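Local coordinates for protein HTH-type transcriptional repressor PhnF (Mycobacterium smegmatis, PDB 3F8M) that represses the phnDCE operon, which serves phosphate uptake, when phosphate is available in the cell, acting as a DNA-binding regulator of the GntR family, at residues A[107-112]-A[127-132]; A[151-156]-A[217-222]. All coordinates share one frame; numbering follows the deposited sequence. Where two conformers were deposited one is given.

Interaction 1: A[107-112]-A[127-132]; sequences WSDLTA and PVLQLE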
loop_
_atom_site.group_PDB
_atom_site.type_symbol
_atom_site.label_atom_id
_atom_site.label_comp_id
_atom_site.label_asym_id
_atom_site.label_seq_id
_atom_site.Cartn_x
_atom_site.Cartn_y
_atom_site.Cartn_z
ATOM N N TRP A 107 7.838 -25.847 4.643
ATOM C CA TRP A 107 8.207 -25.507 5.994
ATOM C C TRP A 107 9.744 -25.555 6.026
ATOM O O TRP A 107 10.345 -26.437 5.401
ATOM C CB TRP A 107 7.658 -26.543 6.987
ATOM C CG TRP A 107 6.135 -26.610 7.155
ATOM C CD1 TRP A 107 5.286 -27.483 6.560
ATOM C CD2 TRP A 107 5.350 -25.807 8.028
ATOM N NE1 TRP A 107 3.998 -27.261 6.989
ATOM C CE2 TRP A 107 3.999 -26.222 7.878
ATOM C CE3 TRP A 107 5.647 -24.747 8.906
ATOM C CZ2 TRP A 107 2.945 -25.648 8.595
ATOM C CZ3 TRP A 107 4.586 -24.153 9.630
ATOM C CH2 TRP A 107 3.244 -24.627 9.473
ATOM N N SER A 108 10.357 -24.606 6.728
ATOM C CA SER A 108 11.817 -24.566 6.940
ATOM C C SER A 108 12.099 -24.389 8.429
ATOM O O SER A 108 11.385 -23.671 9.129
ATOM C CB SER A 108 12.510 -23.440 6.168
ATOM O OG SER A 108 12.286 -23.587 4.775
ATOM N N ASP A 109 13.160 -25.053 8.905
ATOM C CA ASP A 109 13.591 -24.918 10.282
ATOM C C ASP A 109 14.879 -24.124 10.256
ATOM O O ASP A 109 15.844 -24.509 9.606
ATOM C CB ASP A 109 13.828 -26.308 10.916
ATOM C CG ASP A 109 12.564 -27.158 10.986
ATOM O OD1 ASP A 109 11.716 -26.906 11.868
ATOM O OD2 ASP A 109 12.455 -28.135 10.205
ATOM N N LEU A 110 14.842 -22.967 10.902
ATOM C CA LEU A 110 15.867 -21.957 10.869
ATOM C C LEU A 110 16.212 -21.609 12.333
ATOM O O LEU A 110 15.572 -22.123 13.258
ATOM C CB LEU A 110 15.318 -20.698 10.157
ATOM C CG LEU A 110 14.796 -20.906 8.698
ATOM C CD1 LEU A 110 14.285 -19.617 8.119
ATOM C CD2 LEU A 110 15.873 -21.489 7.787
ATOM N N THR A 111 17.185 -20.715 12.543
ATOM C CA THR A 111 17.406 -20.098 13.866
ATOM C C THR A 111 17.419 -18.559 13.751
ATOM O O THR A 111 17.731 -18.004 12.678
ATOM C CB THR A 111 18.747 -20.544 14.554
ATOM O OG1 THR A 111 19.829 -20.239 13.695
ATOM C CG2 THR A 111 18.776 -22.010 14.815
ATOM N N ALA A 112 17.112 -17.872 14.845
ATOM C CA ALA A 112 17.022 -16.413 14.793
ATOM C C ALA A 112 18.416 -15.792 14.843
ATOM O O ALA A 112 19.210 -16.092 15.747
ATOM C CB ALA A 112 16.156 -15.881 15.907
ATOM N N PRO A 127 15.018 -21.266 18.017
ATOM C CA PRO A 127 14.482 -21.968 16.835
ATOM C C PRO A 127 13.357 -21.153 16.178
ATOM O O PRO A 127 12.560 -20.538 16.843
ATOM C CB PRO A 127 13.964 -23.279 17.426
ATOM C CG PRO A 127 13.581 -22.926 18.797
ATOM C CD PRO A 127 14.664 -21.976 19.265
ATOM N N VAL A 128 13.375 -21.112 14.859
ATOM C CA VAL A 128 12.381 -20.335 14.106
ATOM C C VAL A 128 11.785 -21.335 13.125
ATOM O O VAL A 128 12.543 -22.080 12.460
ATOM C CB VAL A 128 13.057 -19.185 13.372
ATOM C CG1 VAL A 128 12.066 -18.585 12.247
ATOM C CG2 VAL A 128 13.433 -18.136 14.377
ATOM N N LEU A 129 10.449 -21.387 13.065
ATOM C CA LEU A 129 9.768 -22.217 12.106
ATOM C C LEU A 129 9.285 -21.292 11.018
ATOM O O LEU A 129 8.588 -20.349 11.332
ATOM C CB LEU A 129 8.593 -22.960 12.751
ATOM C CG LEU A 129 7.743 -23.860 11.848
ATOM C CD1 LEU A 129 8.606 -24.901 11.150
ATOM C CD2 LEU A 129 6.568 -24.539 12.676
ATOM N N GLN A 130 9.655 -21.555 9.762
ATOM C CA GLN A 130 9.196 -20.683 8.647
ATOM C C GLN A 130 8.214 -21.426 7.770
ATOM O O GLN A 130 8.487 -22.555 7.357
ATOM C CB GLN A 130 10.377 -20.252 7.794
ATOM C CG GLN A 130 9.976 -19.416 6.544
ATOM C CD GLN A 130 11.178 -18.980 5.747
ATOM O OE1 GLN A 130 11.778 -17.964 6.060
ATOM N NE2 GLN A 130 11.508 -19.719 4.698
ATOM N N LEU A 131 7.073 -20.780 7.501
ATOM C CA LEU A 131 6.077 -21.312 6.636
ATOM C C LEU A 131 6.083 -20.432 5.378
ATOM O O LEU A 131 5.940 -19.195 5.464
ATOM C CB LEU A 131 4.695 -21.204 7.277
ATOM C CG LEU A 131 3.514 -21.577 6.353
ATOM C CD1 LEU A 131 3.605 -23.032 5.790
ATOM C CD2 LEU A 131 2.200 -21.341 7.095
ATOM N N GLU A 132 6.230 -21.072 4.221
ATOM C CA GLU A 132 6.106 -20.346 2.932
ATOM C C GLU A 132 4.982 -20.933 2.141
ATOM O O GLU A 132 4.848 -22.154 2.036
ATOM C CB GLU A 132 7.342 -20.472 2.084
ATOM C CG GLU A 132 8.429 -19.544 2.404
ATOM C CD GLU A 132 9.212 -19.090 1.143
ATOM O OE1 GLU A 132 9.650 -19.955 0.338
ATOM O OE2 GLU A 132 9.438 -17.872 1.029
HETATM O O HOH W 1 9.983 -22.332 4.071
HETATM O O HOH W 2 11.752 -24.983 13.847
#

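Interaction 2: A[151-156]-A[217-222]; sequences AQRYPG and DDVAIE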
loop_
_atom_site.group_PDB
_atom_site.type_symbol
_atom_site.label_atom_id
_atom_site.label_comp_id
_atom_site.label_asym_id
_atom_site.label_seq_id
_atom_site.Cartn_x
_atom_site.Cartn_y
_atom_site.Cartn_z
ATOM N N ALA A 151 9.610 -20.779 17.082
ATOM C CA ALA A 151 9.177 -22.195 17.064
ATOM C C ALA A 151 8.716 -22.658 18.420
ATOM O O ALA A 151 7.800 -23.492 18.515
ATOM C CB ALA A 151 10.297 -23.100 16.617
ATOM N N GLN A 152 9.350 -22.115 19.464
ATOM C CA GLN A 152 9.030 -22.466 20.866
ATOM C C GLN A 152 7.599 -22.153 21.237
ATOM O O GLN A 152 6.983 -22.819 22.070
ATOM C CB GLN A 152 10.023 -21.801 21.832
ATOM C CG GLN A 152 11.392 -22.442 21.676
ATOM C CD GLN A 152 12.282 -22.355 22.889
ATOM O OE1 GLN A 152 12.443 -21.287 23.507
ATOM N NE2 GLN A 152 12.908 -23.481 23.222
ATOM N N ARG A 153 7.055 -21.104 20.624
ATOM C CA ARG A 153 5.668 -20.706 20.903
ATOM C C ARG A 153 4.607 -21.643 20.324
ATOM O O ARG A 153 3.452 -21.570 20.729
ATOM C CB ARG A 153 5.349 -19.290 20.417
ATOM C CG ARG A 153 6.101 -18.122 21.124
ATOM C CD ARG A 153 5.314 -16.824 20.941
ATOM N NE ARG A 153 4.037 -16.879 21.646
ATOM C CZ ARG A 153 3.179 -15.877 21.766
ATOM N NH1 ARG A 153 3.427 -14.687 21.219
ATOM N NH2 ARG A 153 2.053 -16.064 22.448
ATOM N N TYR A 154 4.976 -22.496 19.375
ATOM C CA TYR A 154 3.958 -23.276 18.631
ATOM C C TYR A 154 4.258 -24.759 18.507
ATOM O O TYR A 154 4.352 -25.285 17.408
ATOM C CB TYR A 154 3.713 -22.667 17.215
ATOM C CG TYR A 154 3.480 -21.180 17.258
ATOM C CD1 TYR A 154 2.275 -20.655 17.721
ATOM C CD2 TYR A 154 4.472 -20.292 16.819
ATOM C CE1 TYR A 154 2.064 -19.272 17.760
ATOM C CE2 TYR A 154 4.268 -18.912 16.850
ATOM C CZ TYR A 154 3.065 -18.411 17.345
ATOM O OH TYR A 154 2.858 -17.051 17.364
ATOM N N PRO A 155 4.387 -25.483 19.646
ATOM C CA PRO A 155 4.647 -26.904 19.454
ATOM C C PRO A 155 3.496 -27.593 18.714
ATOM O O PRO A 155 2.305 -27.233 18.856
ATOM C CB PRO A 155 4.809 -27.463 20.910
ATOM C CG PRO A 155 4.078 -26.499 21.752
ATOM C CD PRO A 155 4.247 -25.118 21.062
ATOM N N GLY A 156 3.869 -28.554 17.895
ATOM C CA GLY A 156 2.941 -29.383 17.162
ATOM C C GLY A 156 2.363 -28.669 15.938
ATOM O O GLY A 156 1.567 -29.253 15.208
ATOM N N ASP A 217 -0.190 -9.897 25.401
ATOM C CA ASP A 217 0.894 -9.501 26.292
ATOM C C ASP A 217 1.972 -8.666 25.604
ATOM O O ASP A 217 3.050 -8.466 26.177
ATOM C CB ASP A 217 1.547 -10.734 26.896
ATOM C CG ASP A 217 0.595 -11.522 27.757
ATOM O OD1 ASP A 217 -0.217 -10.882 28.457
ATOM O OD2 ASP A 217 0.638 -12.773 27.712
ATOM N N ASP A 218 1.697 -8.236 24.374
ATOM C CA ASP A 218 2.678 -7.556 23.540
ATOM C C ASP A 218 3.914 -8.418 23.253
ATOM O O ASP A 218 5.030 -7.902 23.155
ATOM C CB ASP A 218 3.097 -6.240 24.209
ATOM C CG ASP A 218 3.450 -5.183 23.215
ATOM O OD1 ASP A 218 2.778 -5.092 22.145
ATOM O OD2 ASP A 218 4.411 -4.448 23.515
ATOM N N VAL A 219 3.724 -9.736 23.153
ATOM C CA VAL A 219 4.798 -10.644 22.781
ATOM C C VAL A 219 4.623 -10.925 21.284
ATOM O O VAL A 219 3.498 -11.130 20.836
ATOM C CB VAL A 219 4.745 -11.946 23.580
ATOM C CG1 VAL A 219 5.918 -12.844 23.245
ATOM C CG2 VAL A 219 4.717 -11.652 25.110
ATOM N N ALA A 220 5.730 -10.892 20.533
ATOM C CA ALA A 220 5.675 -11.082 19.074
ATOM C C ALA A 220 5.113 -12.466 18.722
ATOM O O ALA A 220 5.468 -13.464 19.319
ATOM C CB ALA A 220 7.028 -10.864 18.432
ATOM N N ILE A 221 4.218 -12.482 17.747
ATOM C CA ILE A 221 3.576 -13.712 17.258
ATOM C C ILE A 221 4.351 -14.244 16.027
ATOM O O ILE A 221 4.555 -15.456 15.885
ATOM C CB ILE A 221 2.085 -13.391 16.904
ATOM C CG1 ILE A 221 1.275 -13.046 18.172
ATOM C CG2 ILE A 221 1.370 -14.509 16.087
ATOM C CD1 ILE A 221 -0.147 -12.421 17.834
ATOM N N GLU A 222 4.746 -13.327 15.135
ATOM C CA GLU A 222 5.253 -13.671 13.788
ATOM C C GLU A 222 5.951 -12.455 13.207
ATOM O O GLU A 222 5.720 -11.308 13.645
ATOM C CB GLU A 222 4.099 -14.023 12.814
ATOM C CG GLU A 222 3.141 -12.814 12.650
ATOM C CD GLU A 222 2.117 -12.903 11.543
ATOM O OE1 GLU A 222 2.156 -13.838 10.699
ATOM O OE2 GLU A 222 1.290 -11.968 11.515
#

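Interaction 1: A[107-112]-A[127-132]
S108 and Q130 form a hydrogen-bonded pair between two antiparallel strands, and L110 and V128 form the next. S108 N gives to Q130 O, and Q130 N returns a bond to S108 O at 2.8 Å. L110 N reaches V128 O at 2.9 Å, and V128 N returns a bond to L110 O.

Apolar contacts gather mainly on the face that carries W107, L129 and L131. L131 CD1 stands over the centre of the six-membered ring of W107, 3.7 Å from its centroid, as a CH-pi contact. W107 CG lies beside its backbone N (chi1 -67°), and the indole swings over the neighbouring strand. Its CZ3 corner meets L129 CD2 at 3.7 Å. L157 and F161 also touch the W107 side chain. On the other face L110 CB packs on V128 CB at 4.2 Å, and V128 CG2 also meets A112 CB.

The pairing belongs to the antiparallel sheet of the UTRA domain. Strand 100-111 is an outermost strand there within the chain, and strand 127-137 is its inner neighbour.

Polar side chains join through water on the face of S108 and Q130. One water bonds S108 OG at 2.7 Å and accepts from Q130 NE2 at 3.1 Å. Back on the W107 face, D109 forms a salt bridge with R158 of helix 157-160.

Interaction 2: A[151-156]-A[217-222]
Y154 and R153 each reach a backbone carbonyl of segment 217-222. The tightly packed part is the Y154 side. Y154 OH donates to I221 O at 2.8 Å. The carbonyl oxygen lies at the edge of the phenol, in the ring plane. Seen from the carbonyl, the hydroxyl is tilted 18° from its plane. I221 CG2 comes close to the same hydroxyl, with CG2 to Y154 OH at 3.2 Å. The two side chains cross at about a right angle. I221 CG2 is anti to the backbone N, while CG1 turns toward the guanidinium of R153. Y154, A220 and I221 are all buried, and I176 and L149 also pack on the tyrosine.

R153 lines one face of this ring. Its CB sits 3.7 Å above the plane of Y154, over the ring centre. From there the chain bends at chi3 (66°) and carries the guanidinium to the strand. NH1 donates to A220 O at 3.0 Å. The acceptor lies in the guanidinium plane, but NH1 stands 59° out of the carbonyl plane, away from the lone pairs. NH2 forms a salt bridge with D215, so both NH1 and NH2 are bonded.

The looser side is toward V219, which is exposed. Its CG1 only brushes R153 NH1 at 3.7 Å, with no bond. D215 OD1 also accepts from the backbone N of D217 and V219, linking the arginine to the turn before the strand.

A short 3-10 segment, 151-153, follows strand 140-150 here. R153, its last residue, and Y154 just after it reach the start of strand 220-229, at the end of two neighbouring central strands of the antiparallel UTRA-domain sheet.

Both interactions reach the same UTRA-domain sheet, and their centres lie 12 Å apart. Interaction 1 pairs strands 100-111 and 127-137 directly, so regular backbone bonds carry it. Interaction 2 links the 3-10 segment and loop after strand 140-150 to the start of strand 220-229, and side-chain donors reach backbone carbonyls instead. Interaction 1 is partly buried and runs from buried V128, L129 and L131 to exposed D109, L110 and T111. Interaction 2 is smaller but mostly buried, with V219 exposed. The two meet where P127 joins segment 151-156: P127 O lies 3.0 Å from A151 N, a probable hydrogen bond, and P127 packs on Q152.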